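Local coordinates for protein transcriptional regulator, TetR family (Vibrio parahaemolyticus, PDB 3HE0) that probably acts as a DNA-binding transcriptional regulator of the TetR family, binding cis-regulatory DNA as a dimer, at residues M34-L37 against A38-G42; A185-A188 against S189-A192; L59-V62 against R63-V66. One frame throughout, in Å; residues are numbered along the deposited sequence.

Contact 1. Residues M34-L37 against A38-G42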
loop_
_atom_site.group_PDB
_atom_site.type_symbol
_atom_site.label_atom_id
_atom_site.label_comp_id
_atom_site.label_asym_id
_atom_site.label_seq_id
_atom_site.Cartn_x
_atom_site.Cartn_y
_atom_site.Cartn_z
HETATM N N MSE A 34 -26.861 4.727 -4.658
HETATM C CA MSE A 34 -27.807 3.728 -4.184
HETATM C C MSE A 34 -28.640 3.157 -5.343
HETATM O O MSE A 34 -29.048 1.989 -5.320
HETATM C CB MSE A 34 -28.699 4.307 -3.092
HETATM C CG MSE A 34 -27.956 4.669 -1.799
HETATM SE SE MSE A 34 -26.962 3.211 -0.935
HETATM C CE MSE A 34 -27.992 2.893 0.699
ATOM N N GLN A 35 -28.858 3.973 -6.371
ATOM C CA GLN A 35 -29.662 3.562 -7.529
ATOM C C GLN A 35 -28.958 2.521 -8.399
ATOM O O GLN A 35 -29.537 1.486 -8.745
ATOM C CB GLN A 35 -30.039 4.781 -8.384
ATOM C CG GLN A 35 -31.229 4.549 -9.313
ATOM C CD GLN A 35 -32.519 4.268 -8.555
ATOM O OE1 GLN A 35 -33.050 3.163 -8.630
ATOM N NE2 GLN A 35 -33.020 5.258 -7.810
ATOM N N LYS A 36 -27.712 2.797 -8.760
ATOM C CA LYS A 36 -26.945 1.863 -9.592
ATOM C C LYS A 36 -26.705 0.594 -8.785
ATOM O O LYS A 36 -26.716 -0.501 -9.342
ATOM C CB LYS A 36 -25.618 2.471 -10.066
ATOM C CG LYS A 36 -25.275 2.193 -11.563
ATOM C CD LYS A 36 -24.050 1.286 -11.787
ATOM C CE LYS A 36 -23.692 1.187 -13.299
ATOM N NZ LYS A 36 -22.510 0.308 -13.636
ATOM N N LEU A 37 -26.521 0.752 -7.471
ATOM C CA LEU A 37 -26.346 -0.388 -6.586
ATOM C C LEU A 37 -27.546 -1.286 -6.746
ATOM O O LEU A 37 -27.400 -2.474 -6.991
ATOM C CB LEU A 37 -26.166 0.048 -5.125
ATOM C CG LEU A 37 -25.973 -1.075 -4.095
ATOM C CD1 LEU A 37 -24.713 -1.896 -4.358
ATOM C CD2 LEU A 37 -25.914 -0.502 -2.721
ATOM N N ALA A 38 -28.737 -0.709 -6.641
ATOM C CA ALA A 38 -29.955 -1.504 -6.685
ATOM C C ALA A 38 -30.085 -2.167 -8.055
ATOM O O ALA A 38 -30.436 -3.352 -8.143
ATOM C CB ALA A 38 -31.184 -0.653 -6.344
ATOM N N ASN A 39 -29.769 -1.399 -9.102
ATOM C CA ASN A 39 -29.725 -1.901 -10.484
ATOM C C ASN A 39 -28.753 -3.084 -10.637
ATOM O O ASN A 39 -29.122 -4.127 -11.169
ATOM C CB ASN A 39 -29.325 -0.786 -11.479
ATOM C CG ASN A 39 -30.403 0.294 -11.646
ATOM O OD1 ASN A 39 -31.559 0.101 -11.300
ATOM N ND2 ASN A 39 -30.011 1.439 -12.183
ATOM N N GLU A 40 -27.532 -2.907 -10.160
ATOM C CA GLU A 40 -26.509 -3.946 -10.243
ATOM C C GLU A 40 -26.727 -5.133 -9.319
ATOM O O GLU A 40 -26.298 -6.242 -9.631
ATOM C CB GLU A 40 -25.127 -3.361 -9.961
ATOM C CG GLU A 40 -24.532 -2.577 -11.132
ATOM C CD GLU A 40 -24.563 -3.320 -12.471
ATOM O OE1 GLU A 40 -23.488 -3.837 -12.910
ATOM O OE2 GLU A 40 -25.662 -3.367 -13.100
ATOM N N ALA A 41 -27.365 -4.908 -8.180
ATOM C CA ALA A 41 -27.665 -6.000 -7.286
ATOM C C ALA A 41 -28.928 -6.699 -7.739
ATOM O O ALA A 41 -29.219 -7.802 -7.294
ATOM C CB ALA A 41 -27.818 -5.503 -5.866
ATOM N N GLY A 42 -29.683 -6.058 -8.623
ATOM C CA GLY A 42 -30.920 -6.625 -9.095
ATOM C C GLY A 42 -31.980 -6.592 -8.015
ATOM O O GLY A 42 -32.668 -7.577 -7.813
HETATM O O HOH W 1 -20.712 -2.159 -13.192
#

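Contact 2. Residues A185-A188 against S189-A192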
loop_
_atom_site.group_PDB
_atom_site.type_symbol
_atom_site.label_atom_id
_atom_site.label_comp_id
_atom_site.label_asym_id
_atom_site.label_seq_id
_atom_site.Cartn_x
_atom_site.Cartn_y
_atom_site.Cartn_z
ATOM N N ALA A 185 12.457 -14.370 -2.245
ATOM C CA ALA A 185 11.699 -13.311 -1.557
ATOM C C ALA A 185 11.050 -13.778 -0.246
ATOM O O ALA A 185 11.090 -13.040 0.766
ATOM C CB ALA A 185 10.638 -12.695 -2.475
ATOM N N ILE A 186 10.453 -14.974 -0.243
ATOM C CA ILE A 186 9.835 -15.510 0.972
ATOM C C ILE A 186 10.897 -15.662 2.061
ATOM O O ILE A 186 10.702 -15.245 3.219
ATOM C CB ILE A 186 9.164 -16.876 0.728
ATOM C CG1 ILE A 186 7.939 -16.748 -0.207
ATOM C CG2 ILE A 186 8.789 -17.503 2.046
ATOM C CD1 ILE A 186 7.411 -18.146 -0.808
ATOM N N GLU A 187 12.052 -16.205 1.673
ATOM C CA GLU A 187 13.128 -16.417 2.619
ATOM C C GLU A 187 13.677 -15.122 3.181
ATOM O O GLU A 187 14.011 -15.066 4.368
ATOM C CB GLU A 187 14.271 -17.215 2.003
ATOM C CG GLU A 187 13.892 -18.664 1.737
ATOM C CD GLU A 187 13.734 -19.502 3.010
ATOM O OE1 GLU A 187 14.114 -19.035 4.127
ATOM O OE2 GLU A 187 13.247 -20.650 2.868
ATOM N N ALA A 188 13.785 -14.092 2.336
ATOM C CA ALA A 188 14.338 -12.818 2.766
ATOM C C ALA A 188 13.417 -12.142 3.792
ATOM O O ALA A 188 13.886 -11.545 4.780
ATOM C CB ALA A 188 14.608 -11.890 1.574
ATOM N N SER A 189 12.113 -12.225 3.543
ATOM C CA SER A 189 11.127 -11.662 4.459
ATOM C C SER A 189 11.122 -12.418 5.794
ATOM O O SER A 189 10.966 -11.803 6.840
ATOM C CB SER A 189 9.734 -11.580 3.805
ATOM O OG SER A 189 9.191 -12.839 3.486
ATOM N N TRP A 190 11.319 -13.733 5.768
ATOM C CA TRP A 190 11.486 -14.536 6.978
ATOM C C TRP A 190 12.703 -14.021 7.774
ATOM O O TRP A 190 12.624 -13.885 8.994
ATOM C CB TRP A 190 11.683 -15.987 6.575
ATOM C CG TRP A 190 11.878 -16.963 7.633
ATOM C CD1 TRP A 190 13.057 -17.564 7.965
ATOM C CD2 TRP A 190 10.872 -17.562 8.473
ATOM N NE1 TRP A 190 12.856 -18.476 8.957
ATOM C CE2 TRP A 190 11.528 -18.483 9.303
ATOM C CE3 TRP A 190 9.502 -17.381 8.616
ATOM C CZ2 TRP A 190 10.857 -19.250 10.261
ATOM C CZ3 TRP A 190 8.819 -18.138 9.576
ATOM C CH2 TRP A 190 9.500 -19.063 10.376
ATOM N N ASP A 191 13.790 -13.672 7.076
ATOM C CA ASP A 191 14.958 -13.081 7.729
ATOM C C ASP A 191 14.604 -11.827 8.525
ATOM O O ASP A 191 15.231 -11.547 9.560
ATOM C CB ASP A 191 16.033 -12.701 6.719
ATOM C CG ASP A 191 16.858 -13.889 6.251
ATOM O OD1 ASP A 191 16.796 -14.929 6.945
ATOM O OD2 ASP A 191 17.576 -13.762 5.210
ATOM N N ALA A 192 13.643 -11.051 8.031
ATOM C CA ALA A 192 13.257 -9.816 8.705
ATOM C C ALA A 192 12.690 -10.132 10.091
ATOM O O ALA A 192 12.941 -9.419 11.012
ATOM C CB ALA A 192 12.238 -9.011 7.868
HETATM O O HOH W 2 15.872 -17.575 5.519
#

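Contact 3. Residues L59-V62 against R63-V66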
loop_
_atom_site.group_PDB
_atom_site.type_symbol
_atom_site.label_atom_id
_atom_site.label_comp_id
_atom_site.label_asym_id
_atom_site.label_seq_id
_atom_site.Cartn_x
_atom_site.Cartn_y
_atom_site.Cartn_z
ATOM N N LEU A 59 -21.307 1.587 3.508
ATOM C CA LEU A 59 -19.841 1.640 3.294
ATOM C C LEU A 59 -19.079 0.938 4.417
ATOM O O LEU A 59 -18.137 0.179 4.161
ATOM C CB LEU A 59 -19.341 3.097 3.074
ATOM C CG LEU A 59 -19.966 3.770 1.822
ATOM C CD1 LEU A 59 -19.502 5.197 1.525
ATOM C CD2 LEU A 59 -19.745 2.918 0.584
ATOM N N GLU A 60 -19.503 1.144 5.654
ATOM C CA GLU A 60 -18.831 0.511 6.789
ATOM C C GLU A 60 -18.936 -0.997 6.720
ATOM O O GLU A 60 -17.994 -1.716 7.086
ATOM C CB GLU A 60 -19.420 1.012 8.115
ATOM C CG GLU A 60 -18.721 0.456 9.354
ATOM C CD GLU A 60 -17.195 0.799 9.417
ATOM O OE1 GLU A 60 -16.734 1.839 8.843
ATOM O OE2 GLU A 60 -16.452 -0.008 10.037
ATOM N N GLU A 61 -20.091 -1.474 6.265
ATOM C CA GLU A 61 -20.335 -2.902 6.176
ATOM C C GLU A 61 -19.509 -3.445 5.047
ATOM O O GLU A 61 -19.055 -4.572 5.110
ATOM C CB GLU A 61 -21.818 -3.213 5.910
ATOM C CG GLU A 61 -22.730 -2.868 7.054
ATOM C CD GLU A 61 -22.281 -3.568 8.324
ATOM O OE1 GLU A 61 -22.074 -4.805 8.266
ATOM O OE2 GLU A 61 -22.068 -2.886 9.361
ATOM N N VAL A 62 -19.323 -2.661 4.004
ATOM C CA VAL A 62 -18.429 -3.071 2.929
ATOM C C VAL A 62 -16.987 -3.254 3.477
ATOM O O VAL A 62 -16.387 -4.311 3.320
ATOM C CB VAL A 62 -18.498 -2.088 1.717
ATOM C CG1 VAL A 62 -17.271 -2.211 0.830
ATOM C CG2 VAL A 62 -19.773 -2.348 0.905
ATOM N N ARG A 63 -16.466 -2.247 4.170
ATOM C CA ARG A 63 -15.094 -2.362 4.731
ATOM C C ARG A 63 -14.969 -3.612 5.571
ATOM O O ARG A 63 -13.986 -4.350 5.445
ATOM C CB ARG A 63 -14.705 -1.158 5.580
ATOM C CG ARG A 63 -14.671 0.156 4.811
ATOM C CD ARG A 63 -14.351 1.341 5.727
ATOM N NE ARG A 63 -14.677 2.598 5.046
ATOM C CZ ARG A 63 -15.763 3.348 5.272
ATOM N NH1 ARG A 63 -16.663 3.037 6.222
ATOM N NH2 ARG A 63 -15.945 4.446 4.545
ATOM N N LEU A 64 -15.964 -3.869 6.426
ATOM C CA LEU A 64 -15.839 -5.000 7.354
ATOM C C LEU A 64 -15.909 -6.289 6.590
ATOM O O LEU A 64 -15.202 -7.255 6.935
ATOM C CB LEU A 64 -16.908 -4.987 8.456
ATOM C CG LEU A 64 -16.762 -3.821 9.446
ATOM C CD1 LEU A 64 -17.916 -3.751 10.453
ATOM C CD2 LEU A 64 -15.373 -3.866 10.132
ATOM N N ASN A 65 -16.756 -6.320 5.555
ATOM C CA ASN A 65 -16.924 -7.535 4.787
ATOM C C ASN A 65 -15.642 -7.848 3.958
ATOM O O ASN A 65 -15.206 -9.023 3.886
ATOM C CB ASN A 65 -18.171 -7.444 3.868
ATOM C CG ASN A 65 -18.329 -8.672 2.973
ATOM O OD1 ASN A 65 -18.588 -9.763 3.457
ATOM N ND2 ASN A 65 -18.190 -8.495 1.681
ATOM N N VAL A 66 -15.059 -6.804 3.353
ATOM C CA VAL A 66 -13.777 -6.956 2.624
ATOM C C VAL A 66 -12.631 -7.462 3.556
ATOM O O VAL A 66 -11.940 -8.436 3.267
ATOM C CB VAL A 66 -13.384 -5.648 1.936
ATOM C CG1 VAL A 66 -11.882 -5.674 1.542
ATOM C CG2 VAL A 66 -14.294 -5.403 0.710
#

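Contact 1. Residues M34-L37 against A38-G42
The flat amide of Asn39 has one face over the backbone carbonyl of Gln35. Gln35 O lies 3.3 Å from Asn39 CG and about equally far, 3.5 Å, from Asn39 OD1 and ND2. It therefore sits above the middle of the amide, and ND2 is poorly aimed for a hydrogen bond. The bond to Gln35 O comes instead from the backbone: Asn39 N donates at 2.9 Å. Asn39 CG lies anti to its own carbonyl carbon (chi1 -69°), which lays the amide back along the preceding turn.

Lys36 and Glu40 form a second pair, one turn apart. They run side by side in the same direction. Lys36 CD packs on Glu40 CG at 3.9 Å. Their charged ends stop short of a salt bridge, with Lys36 NZ 4.3 Å from Glu40 OE1. A water lies near both ends; its bond from Lys36 NZ is weak.

The other side of the turn is apolar. Leu37 packs on Ala19 and Ala20 of helix 13-27 and on Leu58, while selenomethionine Met34 and Ala38 lie on Ile48. Gly42, with phi 72°, is the C-prime residue of a Schellman motif that closes the helix.

This is helix 34-41, the first helix of the predicted helix-turn-helix. Its chemistry is split: alkyl groups join the three-helix DNA-binding domain, while Gln35, Lys36, Asn39 and Glu40 are exposed. The Lys36-Glu40 attraction is probably modest, because water lies beside separated charges.

Contact 2. Residues A185-A188 against S189-A192
Ile186 O is gripped by two donors from the next turn. Trp190 N reaches it at 3.0 Å in the regular helical bond, and Ser189 OG at 2.9 Å. This is helix 179-193, the last helix of the C-terminal domain. It lies at the dimer interface, where Ala192 packs on Ala192 of the second subunit and Asp191 OD2 forms a salt bridge with Lys148 of that subunit.

The two donors use the carbonyl differently. Trp190 N approaches with a C=O...N angle of 157°, whereas Ser189 OG comes from well off the C=O direction, at 117°. The serine can do so because its chi1 of 64° sets OG between the backbone N and the carbonyl carbon, folded back on the previous turn. The buried hydroxyl also hydrogen-bonds Tyr88 OH on helix 84-97, its strongest polar partner.

Trp190 turns its ring away from the preceding turn. Its CB touches Glu187 O at 3.3 Å. The indole meets Tyr88 and Phe147 edge to face and makes a cation-pi contact with Lys85, the same lysine that forms a salt bridge with Glu187 OE1. Glu187 and Asp191 are two acids one turn apart, and their nearer oxygens, Glu187 OE1 and Asp191 OD1, stay 5.7 Å from each other.

A water lies between the two carboxylates. It is 2.7 Å from Glu187 OE1 and 3.1 Å from Asp191 OD1. Asp191 CG is anti to its own carbonyl carbon, which lays the carboxylate back along the preceding turn. Asp191 CB sits 3.1 Å from Ala188 O.

Contact 3. Residues L59-V62 against R63-V66
Glu60 and Arg63 cross at about a right angle, three residues apart on helix 55-74. Glu60 CG is anti to its backbone N, and a bend at chi2 brings the carboxylate back beside the helix. Arg63 runs extended from CG to NE and turns its guanidinium toward the preceding turn. The two meet in a salt bridge, Arg63 NH1 to Glu60 OE1, at 2.9 Å.

The bridge is not flat. Carboxylate and guanidinium planes stand 40° apart. NH1 meets OE1 on the anti side, 33° out of the carboxylate plane, and the N-H...O angle is a bent 133°. A single guanidinium nitrogen does the holding. The carbonyl carbon of Leu59 lies over one guanidinium face, and Leu59 CB approaches Arg63 NH2 at 3.9 Å. The rotation of the guanidinium is thus limited from its edge and from one face.

The other carboxylate oxygen looks toward Leu64. Glu60 OE2 is 3.9 Å from Leu64 CG, and its polar partner is Thr123 OG1 on helix 117-129, where Leu64 also packs. Leu64 CG settles 3.4 Å from Glu60 O as well.

Val62 and Val66 follow each other one turn apart. Val62 CG1 is 4.4 Å from Val66 CG2, a loose apolar touch. Val62 faces helix 13-27 and Val66 faces helix 102-107. Asn65 has its side chain about 3 Å from a bound sulfate, probably from the crystallisation liquor, and Glu61 forms a salt bridge with Arg13.

Helices of both domains therefore pack against these two turns. That is the arrangement of the long connecting helix of TetR-family regulators, which joins the DNA-binding domain to the C-terminal core.

All three contacts are local, along single helices, and contact 1 runs into the helix end. Contact 1 and contact 3 lie on the same side of the chain's centre, with centres about 17 Å apart, and their helices pack together through Leu58. Contact 2 is on the opposite side, with its centre about 44 Å from that of contact 1. It is the most buried of the three and the only one touched by the second subunit. Contact 1 is half surface. Its opposite charges stay apart beside a water. Contact 3 is intermediate, and alone has a direct salt bridge between its segments. In contact 2 the acids instead find their lysines outside the segments.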